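Local coordinates for protein sortase (PDB 5GO5) that acts as a calcium-independent housekeeping sortase, a cysteine transpeptidase that probably joins secreted proteins to the cell wall, at residues 131-140 with 154-164; 83-94 with 146-154. All blocks are in the same frame, centred on the assembly; numbering follows the deposited sequence.

Contact 1. Residues 131-140 with 154-164. With SO4 (sulfate ion), chain D.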
loop_
_atom_site.group_PDB
_atom_site.type_symbol
_atom_site.label_atom_id
_atom_site.label_comp_id
_atom_site.label_asym_id
_atom_site.label_seq_id
_atom_site.Cartn_x
_atom_site.Cartn_y
_atom_site.Cartn_z
ATOM N N TYR A 131 -4.949 5.721 5.207
ATOM C CA TYR A 131 -3.964 5.120 6.067
ATOM C C TYR A 131 -2.848 6.106 6.371
ATOM O O TYR A 131 -2.542 6.980 5.547
ATOM C CB TYR A 131 -3.383 3.870 5.421
ATOM C CG TYR A 131 -4.303 2.689 5.302
ATOM C CD1 TYR A 131 -5.190 2.554 4.233
ATOM C CD2 TYR A 131 -4.298 1.653 6.268
ATOM C CE1 TYR A 131 -6.016 1.429 4.100
ATOM C CE2 TYR A 131 -5.114 0.534 6.129
ATOM C CZ TYR A 131 -5.976 0.423 5.058
ATOM O OH TYR A 131 -6.744 -0.732 4.979
ATOM N N VAL A 132 -2.210 5.954 7.519
ATOM C CA VAL A 132 -1.089 6.824 7.907
ATOM C C VAL A 132 0.143 5.998 8.218
ATOM O O VAL A 132 0.071 5.074 9.002
ATOM C CB VAL A 132 -1.471 7.673 9.111
ATOM C CG1 VAL A 132 -0.248 8.481 9.599
ATOM C CG2 VAL A 132 -2.585 8.613 8.707
ATOM N N ILE A 133 1.253 6.341 7.598
ATOM C CA ILE A 133 2.515 5.618 7.769
ATOM C C ILE A 133 3.076 5.754 9.174
ATOM O O ILE A 133 3.212 6.879 9.698
ATOM C CB ILE A 133 3.557 6.045 6.723
ATOM C CG1 ILE A 133 3.094 5.604 5.333
ATOM C CG2 ILE A 133 4.921 5.458 7.054
ATOM C CD1 ILE A 133 3.973 6.038 4.185
ATOM N N ASP A 134 3.372 4.620 9.802
ATOM C CA ASP A 134 3.984 4.640 11.152
ATOM C C ASP A 134 5.448 4.269 11.162
ATOM O O ASP A 134 6.212 4.735 12.038
ATOM C CB ASP A 134 3.260 3.693 12.053
ATOM C CG ASP A 134 1.846 4.100 12.305
ATOM O OD1 ASP A 134 1.613 5.207 12.819
ATOM O OD2 ASP A 134 0.933 3.336 11.940
ATOM N N THR A 135 5.850 3.380 10.267
ATOM C CA THR A 135 7.196 2.799 10.275
ATOM C C THR A 135 7.743 2.691 8.869
ATOM O O THR A 135 7.021 2.354 7.944
ATOM C CB THR A 135 7.148 1.428 10.957
ATOM O OG1 THR A 135 6.544 1.599 12.224
ATOM C CG2 THR A 135 8.545 0.828 11.126
ATOM N N GLY A 136 9.035 3.007 8.726
ATOM C CA GLY A 136 9.762 2.889 7.482
ATOM C C GLY A 136 10.015 4.263 6.874
ATOM O O GLY A 136 9.621 5.292 7.483
ATOM N N PRO A 137 10.618 4.315 5.685
ATOM C CA PRO A 137 10.992 3.149 4.904
ATOM C C PRO A 137 12.084 2.309 5.536
ATOM O O PRO A 137 13.095 2.856 6.038
ATOM C CB PRO A 137 11.474 3.731 3.584
ATOM C CG PRO A 137 10.826 5.026 3.492
ATOM C CD PRO A 137 10.755 5.537 4.893
ATOM N N TYR A 138 11.879 1.000 5.496
ATOM C CA TYR A 138 12.716 0.016 6.156
ATOM C C TYR A 138 13.350 -0.837 5.087
ATOM O O TYR A 138 12.662 -1.404 4.242
ATOM C CB TYR A 138 11.888 -0.800 7.150
ATOM C CG TYR A 138 12.624 -2.009 7.698
ATOM C CD1 TYR A 138 13.656 -1.872 8.634
ATOM C CD2 TYR A 138 12.319 -3.292 7.254
ATOM C CE1 TYR A 138 14.350 -2.992 9.110
ATOM C CE2 TYR A 138 13.006 -4.409 7.745
ATOM C CZ TYR A 138 14.026 -4.242 8.652
ATOM O OH TYR A 138 14.683 -5.387 9.107
ATOM N N LYS A 139 14.684 -0.961 5.145
ATOM C CA LYS A 139 15.417 -1.681 4.152
ATOM C C LYS A 139 15.489 -3.145 4.550
ATOM O O LYS A 139 15.899 -3.493 5.670
ATOM C CB LYS A 139 16.817 -1.065 4.004
ATOM C CG LYS A 139 17.623 -1.552 2.828
ATOM C CD LYS A 139 18.975 -0.812 2.743
ATOM C CE LYS A 139 18.860 0.541 2.064
ATOM N N THR A 140 15.071 -4.020 3.662
ATOM C CA THR A 140 15.229 -5.423 3.935
ATOM C C THR A 140 15.514 -6.268 2.719
ATOM O O THR A 140 15.775 -5.746 1.659
ATOM C CB THR A 140 14.052 -5.963 4.733
ATOM O OG1 THR A 140 14.408 -7.261 5.245
ATOM C CG2 THR A 140 12.749 -5.989 3.877
ATOM N N LYS A 154 8.558 -6.473 12.461
ATOM C CA LYS A 154 9.331 -5.267 12.217
ATOM C C LYS A 154 8.502 -3.980 12.094
ATOM O O LYS A 154 9.061 -2.866 12.069
ATOM C CB LYS A 154 10.220 -5.465 10.997
ATOM C CG LYS A 154 11.197 -6.615 11.209
ATOM C CD LYS A 154 12.010 -6.881 9.975
ATOM C CE LYS A 154 13.098 -7.917 10.226
ATOM N NZ LYS A 154 13.917 -8.012 9.007
ATOM N N SER A 155 7.181 -4.110 12.062
ATOM C CA SER A 155 6.352 -2.904 11.985
ATOM C C SER A 155 6.354 -2.067 13.245
ATOM O O SER A 155 5.954 -0.901 13.199
ATOM C CB SER A 155 4.927 -3.284 11.649
ATOM O OG SER A 155 4.332 -4.044 12.718
ATOM N N GLY A 156 6.657 -2.686 14.393
ATOM C CA GLY A 156 6.446 -2.030 15.660
ATOM C C GLY A 156 5.067 -2.196 16.241
ATOM O O GLY A 156 4.859 -1.838 17.403
ATOM N N TYR A 157 4.100 -2.732 15.480
ATOM C CA TYR A 157 2.793 -2.895 16.016
ATOM C C TYR A 157 2.851 -4.112 16.956
ATOM O O TYR A 157 3.580 -5.083 16.709
ATOM C CB TYR A 157 1.741 -3.185 14.937
ATOM C CG TYR A 157 1.626 -2.072 13.879
ATOM C CD1 TYR A 157 1.460 -0.740 14.252
ATOM C CD2 TYR A 157 1.651 -2.367 12.528
ATOM C CE1 TYR A 157 1.374 0.257 13.287
ATOM C CE2 TYR A 157 1.532 -1.376 11.569
ATOM C CZ TYR A 157 1.405 -0.080 11.957
ATOM O OH TYR A 157 1.280 0.913 10.984
ATOM N N GLU A 158 2.076 -4.012 17.996
ATOM C CA GLU A 158 2.107 -5.015 19.070
ATOM C C GLU A 158 0.745 -5.587 19.333
ATOM O O GLU A 158 0.481 -6.101 20.419
ATOM C CB GLU A 158 2.611 -4.315 20.321
ATOM C CG GLU A 158 4.115 -4.071 20.325
ATOM C CD GLU A 158 4.941 -5.339 20.584
ATOM O OE1 GLU A 158 4.928 -5.857 21.740
ATOM O OE2 GLU A 158 5.609 -5.817 19.644
ATOM N N ARG A 159 -0.144 -5.475 18.357
ATOM C CA ARG A 159 -1.531 -5.896 18.474
ATOM C C ARG A 159 -2.142 -5.891 17.093
ATOM O O ARG A 159 -1.571 -5.267 16.194
ATOM C CB ARG A 159 -2.331 -4.947 19.371
ATOM C CG ARG A 159 -2.374 -3.502 18.851
ATOM C CD ARG A 159 -3.024 -2.586 19.871
ATOM N NE ARG A 159 -2.120 -2.489 21.023
ATOM C CZ ARG A 159 -2.405 -2.791 22.291
ATOM N NH1 ARG A 159 -3.622 -3.188 22.683
ATOM N NH2 ARG A 159 -1.449 -2.650 23.194
ATOM N N GLU A 160 -3.277 -6.573 16.961
ATOM C CA GLU A 160 -4.100 -6.562 15.743
ATOM C C GLU A 160 -4.558 -5.147 15.472
ATOM O O GLU A 160 -4.881 -4.398 16.396
ATOM C CB GLU A 160 -5.326 -7.451 15.917
ATOM C CG GLU A 160 -6.364 -7.287 14.801
ATOM C CD GLU A 160 -7.499 -8.306 14.792
ATOM O OE1 GLU A 160 -7.491 -9.189 13.933
ATOM O OE2 GLU A 160 -8.423 -8.181 15.602
ATOM N N GLY A 161 -4.574 -4.752 14.189
ATOM C CA GLY A 161 -5.190 -3.517 13.785
ATOM C C GLY A 161 -5.604 -3.618 12.348
ATOM O O GLY A 161 -5.690 -4.727 11.843
ATOM N N ARG A 162 -5.867 -2.480 11.717
ATOM C CA ARG A 162 -6.196 -2.404 10.305
ATOM C C ARG A 162 -4.991 -1.760 9.632
ATOM O O ARG A 162 -4.870 -0.512 9.556
ATOM C CB ARG A 162 -7.486 -1.613 10.059
ATOM C CG ARG A 162 -8.701 -2.215 10.768
ATOM C CD ARG A 162 -9.872 -1.233 10.748
ATOM N NE ARG A 162 -11.003 -1.808 11.514
ATOM C CZ ARG A 162 -11.886 -2.658 11.021
ATOM N NH1 ARG A 162 -11.883 -3.029 9.746
ATOM N NH2 ARG A 162 -12.869 -3.098 11.798
ATOM N N TYR A 163 -4.070 -2.624 9.197
ATOM C CA TYR A 163 -2.806 -2.144 8.689
ATOM C C TYR A 163 -2.726 -2.213 7.171
ATOM O O TYR A 163 -3.498 -2.919 6.498
ATOM C CB TYR A 163 -1.621 -2.896 9.311
ATOM C CG TYR A 163 -1.658 -2.915 10.813
ATOM C CD1 TYR A 163 -1.831 -1.725 11.553
ATOM C CD2 TYR A 163 -1.486 -4.079 11.521
ATOM C CE1 TYR A 163 -1.883 -1.732 12.932
ATOM C CE2 TYR A 163 -1.513 -4.073 12.914
ATOM C CZ TYR A 163 -1.703 -2.909 13.615
ATOM O OH TYR A 163 -1.776 -2.877 15.010
ATOM N N LEU A 164 -1.756 -1.478 6.651
ATOM C CA LEU A 164 -1.380 -1.491 5.244
ATOM C C LEU A 164 0.140 -1.563 5.178
ATOM O O LEU A 164 0.852 -0.923 5.981
ATOM C CB LEU A 164 -1.923 -0.237 4.523
ATOM C CG LEU A 164 -1.406 0.081 3.133
ATOM C CD1 LEU A 164 -2.486 0.841 2.341
ATOM C CD2 LEU A 164 -0.130 0.857 3.156
HETATM S S SO4 D . -14.115 -2.707 15.410
HETATM O O1 SO4 D . -12.693 -2.321 15.665
HETATM O O2 SO4 D . -14.972 -1.783 16.204
HETATM O O3 SO4 D . -14.285 -4.131 15.781
HETATM O O4 SO4 D . -14.522 -2.545 14.005
HETATM O O HOH W 1 -6.316 -2.648 6.717
#
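Tyr131 and Leu164 meet where strand 131-134 passes strand 162-164, their short axes 7.8 Å apart and 71° from parallel; further on, Thr135 comes close to Ser155. The two strands are not neighbours in the sortase beta barrel, since strand 178-190 lies between them in the order of the sheet. Leu164 CB sits over one face of the Tyr131 ring, 3.5 Å from CD2 of Tyr131 and nearer the rim than the centre. This is a CH-pi contact. The Tyr131 hydroxyl gives its hydrogen to a water that bonds in turn to Tyr163 O, and it accepts from Gly90 N. Asp134 and Thr135 form a classic beta bulge opposite Trp182. Tyr157 OH donates to the anti lone pair of Asp134 OD2 at 2.6 Å, with ring and carboxylate planes almost perpendicular. The same oxygen bonds to His184 ND1. Tyr163 covers one face of the Tyr157 ring, with Tyr163 CE1 over its centre. Thr135 OG1 lies beside its own backbone N (chi1 -54°) and donates to Ser155 O at 2.7 Å. Ser155 OG accepts from Tyr157 N, an ST turn, and is also hydrogen-bonded to Pro152 O. The extended Lys154 side chain crosses the end of Tyr138. Lys154 NZ lies in the ring plane, at its edge, and donates to Tyr138 OH at 2.7 Å. Asp144 pairs with this ammonium and with Thr140 OG1, so its charge probably balances the lysine. Three direct bonds, each with a hydroxyl on one side, thus hold residues 154-157 against the long strand.

Contact 2. Residues 83-94 with 146-154. With SO4 (sulfate ion), chain D.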
loop_
_atom_site.group_PDB
_atom_site.type_symbol
_atom_site.label_atom_id
_atom_site.label_comp_id
_atom_site.label_asym_id
_atom_site.label_seq_id
_atom_site.Cartn_x
_atom_site.Cartn_y
_atom_site.Cartn_z
ATOM N N TYR A 83 -1.134 -8.558 -2.325
ATOM C CA TYR A 83 -0.887 -9.936 -1.903
ATOM C C TYR A 83 -2.211 -10.637 -1.583
ATOM O O TYR A 83 -2.955 -10.232 -0.693
ATOM C CB TYR A 83 0.089 -10.004 -0.732
ATOM C CG TYR A 83 1.496 -9.652 -1.086
ATOM C CD1 TYR A 83 1.965 -8.324 -1.022
ATOM C CD2 TYR A 83 2.395 -10.648 -1.441
ATOM C CE1 TYR A 83 3.277 -8.009 -1.328
ATOM C CE2 TYR A 83 3.678 -10.352 -1.788
ATOM C CZ TYR A 83 4.133 -9.037 -1.703
ATOM O OH TYR A 83 5.428 -8.777 -1.990
ATOM N N ALA A 84 -2.507 -11.713 -2.327
ATOM C CA ALA A 84 -3.858 -12.239 -2.342
ATOM C C ALA A 84 -4.226 -12.979 -1.056
ATOM O O ALA A 84 -5.395 -13.176 -0.754
ATOM C CB ALA A 84 -4.082 -13.096 -3.596
ATOM N N ASN A 85 -3.226 -13.350 -0.292
ATOM C CA ASN A 85 -3.393 -14.006 1.022
ATOM C C ASN A 85 -3.534 -13.024 2.189
ATOM O O ASN A 85 -3.622 -13.446 3.335
ATOM C CB ASN A 85 -2.196 -14.904 1.316
ATOM C CG ASN A 85 -0.903 -14.155 1.380
ATOM O OD1 ASN A 85 -0.591 -13.344 0.486
ATOM N ND2 ASN A 85 -0.125 -14.387 2.419
ATOM N N THR A 86 -3.519 -11.724 1.904
ATOM C CA THR A 86 -3.609 -10.699 2.957
ATOM C C THR A 86 -4.974 -10.016 2.974
ATOM O O THR A 86 -5.791 -10.181 2.071
ATOM C CB THR A 86 -2.448 -9.683 2.860
ATOM O OG1 THR A 86 -2.644 -8.802 1.733
ATOM C CG2 THR A 86 -1.105 -10.409 2.757
ATOM N N ALA A 87 -5.215 -9.239 4.010
ATOM C CA ALA A 87 -6.507 -8.652 4.258
ATOM C C ALA A 87 -6.942 -7.774 3.116
ATOM O O ALA A 87 -6.082 -7.163 2.433
ATOM C CB ALA A 87 -6.442 -7.804 5.502
ATOM N N ARG A 88 -8.249 -7.688 2.935
ATOM C CA ARG A 88 -8.830 -6.756 1.983
ATOM C C ARG A 88 -8.798 -5.330 2.500
ATOM O O ARG A 88 -8.507 -5.044 3.643
ATOM C CB ARG A 88 -10.239 -7.200 1.597
ATOM C CG ARG A 88 -10.181 -8.532 0.855
ATOM C CD ARG A 88 -11.511 -8.969 0.297
ATOM N NE ARG A 88 -12.642 -8.596 1.129
ATOM N N LEU A 89 -9.073 -4.402 1.584
ATOM C CA LEU A 89 -8.949 -2.999 1.880
ATOM C C LEU A 89 -9.802 -2.609 3.064
ATOM O O LEU A 89 -11.011 -2.925 3.140
ATOM C CB LEU A 89 -9.276 -2.216 0.610
ATOM C CG LEU A 89 -9.203 -0.720 0.674
ATOM C CD1 LEU A 89 -7.871 -0.219 1.115
ATOM C CD2 LEU A 89 -9.569 -0.210 -0.701
ATOM N N GLY A 90 -9.166 -1.970 4.049
ATOM C CA GLY A 90 -9.812 -1.487 5.247
ATOM C C GLY A 90 -10.053 -2.503 6.336
ATOM O O GLY A 90 -10.510 -2.156 7.418
ATOM N N GLN A 91 -9.695 -3.762 6.096
ATOM C CA GLN A 91 -10.063 -4.842 7.013
ATOM C C GLN A 91 -8.998 -5.069 8.078
ATOM O O GLN A 91 -7.839 -4.633 7.957
ATOM C CB GLN A 91 -10.298 -6.139 6.232
ATOM C CG GLN A 91 -11.386 -6.043 5.182
ATOM C CD GLN A 91 -12.686 -5.486 5.730
ATOM O OE1 GLN A 91 -13.256 -6.049 6.664
ATOM N NE2 GLN A 91 -13.144 -4.360 5.179
ATOM N N LYS A 92 -9.395 -5.750 9.150
ATOM C CA LYS A 92 -8.463 -6.141 10.165
ATOM C C LYS A 92 -7.452 -7.097 9.568
ATOM O O LYS A 92 -7.826 -8.018 8.811
ATOM C CB LYS A 92 -9.178 -6.791 11.352
ATOM C CG LYS A 92 -10.027 -5.806 12.133
ATOM C CD LYS A 92 -10.726 -6.502 13.290
ATOM C CE LYS A 92 -11.761 -5.574 13.892
ATOM N NZ LYS A 92 -12.655 -6.363 14.788
ATOM N N GLY A 93 -6.191 -6.868 9.904
ATOM C CA GLY A 93 -5.075 -7.611 9.327
ATOM C C GLY A 93 -4.129 -6.627 8.712
ATOM O O GLY A 93 -3.907 -5.525 9.274
ATOM N N ASN A 94 -3.533 -7.023 7.593
ATOM C CA ASN A 94 -2.492 -6.238 6.941
ATOM C C ASN A 94 -2.741 -6.284 5.436
ATOM O O ASN A 94 -2.464 -7.282 4.791
ATOM C CB ASN A 94 -1.134 -6.786 7.307
ATOM C CG ASN A 94 -0.006 -5.960 6.762
ATOM O OD1 ASN A 94 -0.219 -4.917 6.117
ATOM N ND2 ASN A 94 1.230 -6.424 6.996
ATOM N N GLU A 146 7.937 -12.045 6.279
ATOM C CA GLU A 146 7.145 -11.716 7.469
ATOM C C GLU A 146 6.620 -10.282 7.455
ATOM O O GLU A 146 5.700 -9.947 8.215
ATOM C CB GLU A 146 7.945 -11.919 8.760
ATOM C CG GLU A 146 8.300 -13.375 9.044
ATOM C CD GLU A 146 8.757 -13.623 10.494
ATOM O OE1 GLU A 146 8.679 -14.798 10.922
ATOM O OE2 GLU A 146 9.182 -12.669 11.212
ATOM N N VAL A 147 7.167 -9.430 6.587
ATOM C CA VAL A 147 6.724 -8.047 6.521
ATOM C C VAL A 147 5.264 -7.885 6.151
ATOM O O VAL A 147 4.696 -6.824 6.455
ATOM C CB VAL A 147 7.597 -7.178 5.581
ATOM C CG1 VAL A 147 9.045 -7.177 6.073
ATOM C CG2 VAL A 147 7.485 -7.627 4.144
ATOM N N ILE A 148 4.657 -8.893 5.522
ATOM C CA ILE A 148 3.237 -8.849 5.136
ATOM C C ILE A 148 2.340 -9.653 6.026
ATOM O O ILE A 148 1.169 -9.782 5.716
ATOM C CB ILE A 148 3.002 -9.240 3.658
ATOM C CG1 ILE A 148 3.296 -10.741 3.445
ATOM C CG2 ILE A 148 3.817 -8.311 2.770
ATOM C CD1 ILE A 148 2.836 -11.275 2.094
ATOM N N ASP A 149 2.842 -10.127 7.173
ATOM C CA ASP A 149 1.984 -10.857 8.098
ATOM C C ASP A 149 0.946 -9.923 8.756
ATOM O O ASP A 149 1.070 -8.679 8.705
ATOM C CB ASP A 149 2.844 -11.488 9.219
ATOM C CG ASP A 149 3.662 -12.660 8.751
ATOM O OD1 ASP A 149 3.293 -13.301 7.755
ATOM O OD2 ASP A 149 4.621 -12.941 9.451
ATOM N N PRO A 150 -0.077 -10.501 9.396
ATOM C CA PRO A 150 -1.081 -9.645 9.964
ATOM C C PRO A 150 -0.582 -8.658 10.984
ATOM O O PRO A 150 -1.123 -7.563 11.047
ATOM C CB PRO A 150 -2.083 -10.644 10.592
ATOM C CG PRO A 150 -1.980 -11.811 9.728
ATOM C CD PRO A 150 -0.522 -11.908 9.405
ATOM N N VAL A 151 0.366 -9.060 11.832
ATOM C CA VAL A 151 1.044 -8.199 12.794
ATOM C C VAL A 151 2.534 -8.370 12.600
ATOM O O VAL A 151 3.173 -9.174 13.293
ATOM C CB VAL A 151 0.611 -8.449 14.277
ATOM C CG1 VAL A 151 1.230 -7.400 15.176
ATOM C CG2 VAL A 151 -0.879 -8.417 14.401
ATOM N N PRO A 152 3.143 -7.622 11.660
ATOM C CA PRO A 152 4.553 -7.898 11.347
ATOM C C PRO A 152 5.510 -7.492 12.454
ATOM O O PRO A 152 5.402 -6.392 12.983
ATOM C CB PRO A 152 4.841 -7.009 10.129
ATOM C CG PRO A 152 3.522 -6.652 9.601
ATOM C CD PRO A 152 2.552 -6.623 10.743
ATOM N N ARG A 153 6.431 -8.386 12.814
ATOM C CA ARG A 153 7.424 -8.101 13.864
ATOM C C ARG A 153 8.169 -6.773 13.692
ATOM O O ARG A 153 8.348 -6.001 14.651
ATOM C CB ARG A 153 8.439 -9.257 13.930
ATOM C CG ARG A 153 9.681 -8.992 14.779
ATOM C CD ARG A 153 10.417 -10.301 15.027
ATOM N NE ARG A 153 10.981 -10.845 13.784
ATOM C CZ ARG A 153 12.168 -10.512 13.263
ATOM N NH1 ARG A 153 12.972 -9.620 13.847
ATOM N NH2 ARG A 153 12.561 -11.087 12.131
ATOM N N LYS A 154 8.558 -6.473 12.461
ATOM C CA LYS A 154 9.331 -5.267 12.217
ATOM C C LYS A 154 8.502 -3.980 12.094
ATOM O O LYS A 154 9.061 -2.866 12.069
ATOM C CB LYS A 154 10.220 -5.465 10.997
ATOM C CG LYS A 154 11.197 -6.615 11.209
ATOM C CD LYS A 154 12.010 -6.881 9.975
ATOM C CE LYS A 154 13.098 -7.917 10.226
ATOM N NZ LYS A 154 13.917 -8.012 9.007
HETATM S S SO4 D . -14.115 -2.707 15.410
HETATM O O1 SO4 D . -12.693 -2.321 15.665
HETATM O O2 SO4 D . -14.972 -1.783 16.204
HETATM O O3 SO4 D . -14.285 -4.131 15.781
HETATM O O4 SO4 D . -14.522 -2.545 14.005
#
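Asn94, at the start of strand 93-98, reaches across to the loop at Asp149 and Pro150, while Ile148 packs on Tyr83. The Asn94 side chain leaves with CG anti to the backbone N (chi1 -175°), which carries the amide toward that loop. Asn94 CB lies 3.2 Å from Asp149 O and also touches Pro150 O. CG passes the same Asp149 carbonyl. At the tip, Asn94 ND2 donates to Asp149 O at 2.8 Å, with an N-H...O angle of 162°. The acceptor lies nearly in the amide plane. ND2 also rests 3.5 Å from Pro152 CG. The other amide atom, Asn94 OD1, bonds to Thr165 OG1 of the neighbouring strand 162-167. Both ends of the amide are therefore held, which fixes its rotation.

The apolar half of the contact is Ile148. Its CD1 lies over one face of the Tyr83 ring, offset toward the rim and 3.6 Å from Tyr83 CD2, as a CH-pi contact. The Tyr83 side chain is about 10 Å from that of His100, the predicted proton donor/acceptor. Thr86 CG2 touches Ile148 O. Tyr83 O accepts from both OG1 and N of Thr86, closing the type I turn 83-86. The loop before strand 162-167 is thus gripped twice in the sortase barrel: by a directional bond at Asn94 on strand 93-98, and by apolar contact at turn 83-86.

Both contacts deal with the loop that runs from strand 127-140 to strand 162-167. Both ranges include Lys154, which acts in contact 1 alone of the two. Contact 2 takes the loop's first part to turn 83-86 and the start of strand 93-98; contact 1 takes its later part and the start of strand 162-167 to the long strand. Each is only partly buried, with buried residues such as Leu164 and Asn94 beside more exposed ones. Both include a CH-pi contact; contact 1 adds bonds made by hydroxyls, a carboxylate and an ammonium, contact 2 a single amide-to-carbonyl bond. They meet at Gly90, whose O accepts from Arg162 NH1. At the surface, Arg162 and Lys92 hold one sulfate, probably from the crystallisation liquor.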